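Local coordinates for iron-regulated ABC transporter siderophore-binding protein SirA (Staphylococcus aureus subsp. aureus, PDB 3MWF) that binds the iron complex of the siderophore staphyloferrin B and probably delivers it to an ABC transporter for iron uptake, at residues Pro74-Glu77 with Glu78-Lys81. Sequence-based numbering, arbitrary orientation.
Sequences PNLE and EISK
Lys81 NZ is held by Glu78 and, more loosely, by Glu77 on the first turn of helix 76-81, a short surface helix that Asn75 caps at its N terminus. Glu78 OE2 takes the ammonium at 2.8 Å, met from above its carboxylate plane, while Glu77 OE2 adds a long salt bridge of 3.6 Å. The Lys81 chain, bent at chi3 (-90°), lays its methylenes over Glu77 O and brings NZ to both acids; the shared positive charge probably eases the repulsion between the two glutamates. The cap illustrates how a side chain replaces the missing carbonyl of a preceding turn. Asn75 accepts from Glu78 N through OD1 at 3.0 Å, the donor 37° above the carbonyl plane, its CG being swung beside the carbonyl carbon (chi1 -175°). Glu78 CG packs against that amide, 3.6 Å from Asn75 CG. Asn75 O also accepts from Ile79 N at 3.1 Å, the first of the i to i+4 bonds continued by Ser80 and Lys81. The opposite, apolar side faces the protein: Leu76 and Ile79 both rest on Leu101 of helix 98-104, and Ile79 CD1 touches both Leu76 CD1, at 4.1 Å, and Pro74 CB, at 4.2 Å.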
loop_
_atom_site.group_PDB
_atom_site.type_symbol
_atom_site.label_atom_id
_atom_site.label_comp_id
_atom_site.label_asym_id
_atom_site.label_seq_id
_atom_site.Cartn_x
_atom_site.Cartn_y
_atom_site.Cartn_z
ATOM N N PRO A 74 1.128 0.452 18.387
ATOM C CA PRO A 74 1.824 -0.774 18.797
ATOM C C PRO A 74 2.236 -0.739 20.269
ATOM O O PRO A 74 2.336 0.337 20.878
ATOM C CB PRO A 74 3.061 -0.794 17.896
ATOM C CG PRO A 74 3.269 0.629 17.509
ATOM C CD PRO A 74 1.862 1.147 17.311
ATOM N N ASN A 75 2.380 -1.934 20.836
ATOM C CA ASN A 75 2.658 -2.074 22.266
ATOM C C ASN A 75 4.157 -2.017 22.495
ATOM O O ASN A 75 4.887 -2.959 22.161
ATOM C CB ASN A 75 2.068 -3.400 22.771
ATOM C CG ASN A 75 2.203 -3.557 24.258
ATOM O OD1 ASN A 75 3.302 -3.462 24.772
ATOM N ND2 ASN A 75 1.092 -3.800 24.961
ATOM N N LEU A 76 4.621 -0.876 23.025
ATOM C CA LEU A 76 6.055 -0.660 23.215
ATOM C C LEU A 76 6.711 -1.665 24.170
ATOM O O LEU A 76 7.891 -2.008 24.014
ATOM C CB LEU A 76 6.315 0.767 23.721
ATOM C CG LEU A 76 6.565 1.898 22.720
ATOM C CD1 LEU A 76 5.815 1.756 21.393
ATOM C CD2 LEU A 76 6.194 3.213 23.462
ATOM N N GLU A 77 5.961 -2.118 25.173
ATOM C CA GLU A 77 6.482 -3.173 26.059
ATOM C C GLU A 77 6.772 -4.469 25.304
ATOM O O GLU A 77 7.810 -5.075 25.485
ATOM C CB GLU A 77 5.537 -3.442 27.228
ATOM C CG GLU A 77 6.140 -4.400 28.248
ATOM C CD GLU A 77 5.134 -4.841 29.291
ATOM O OE1 GLU A 77 4.086 -4.161 29.415
ATOM O OE2 GLU A 77 5.392 -5.871 29.970
ATOM N N GLU A 78 5.871 -4.880 24.415
ATOM C CA GLU A 78 6.118 -6.082 23.637
ATOM C C GLU A 78 7.299 -5.920 22.683
ATOM O O GLU A 78 8.036 -6.862 22.461
ATOM C CB GLU A 78 4.855 -6.474 22.866
ATOM C CG GLU A 78 3.674 -6.794 23.787
ATOM C CD GLU A 78 3.963 -7.980 24.715
ATOM O OE1 GLU A 78 4.634 -8.937 24.286
ATOM O OE2 GLU A 78 3.537 -7.940 25.885
ATOM N N ILE A 79 7.462 -4.730 22.094
ATOM C CA ILE A 79 8.620 -4.462 21.248
ATOM C C ILE A 79 9.907 -4.596 22.087
ATOM O O ILE A 79 10.843 -5.293 21.695
ATOM C CB ILE A 79 8.532 -3.046 20.638
ATOM C CG1 ILE A 79 7.273 -2.921 19.770
ATOM C CG2 ILE A 79 9.806 -2.692 19.834
ATOM C CD1 ILE A 79 7.032 -1.498 19.233
ATOM N N SER A 80 9.904 -3.957 23.252
ATOM C CA SER A 80 11.069 -3.985 24.149
ATOM C C SER A 80 11.492 -5.418 24.503
ATOM O O SER A 80 12.687 -5.737 24.497
ATOM C CB SER A 80 10.770 -3.224 25.432
ATOM O OG SER A 80 11.960 -3.152 26.205
ATOM N N LYS A 81 10.500 -6.266 24.797
ATOM C CA LYS A 81 10.747 -7.661 25.189
ATOM C C LYS A 81 11.415 -8.513 24.136
ATOM O O LYS A 81 12.044 -9.532 24.451
ATOM C CB LYS A 81 9.457 -8.329 25.671
ATOM C CG LYS A 81 9.053 -7.837 27.047
ATOM C CD LYS A 81 7.889 -8.618 27.641
ATOM C CE LYS A 81 6.552 -8.011 27.283
ATOM N NZ LYS A 81 5.402 -8.816 27.816
#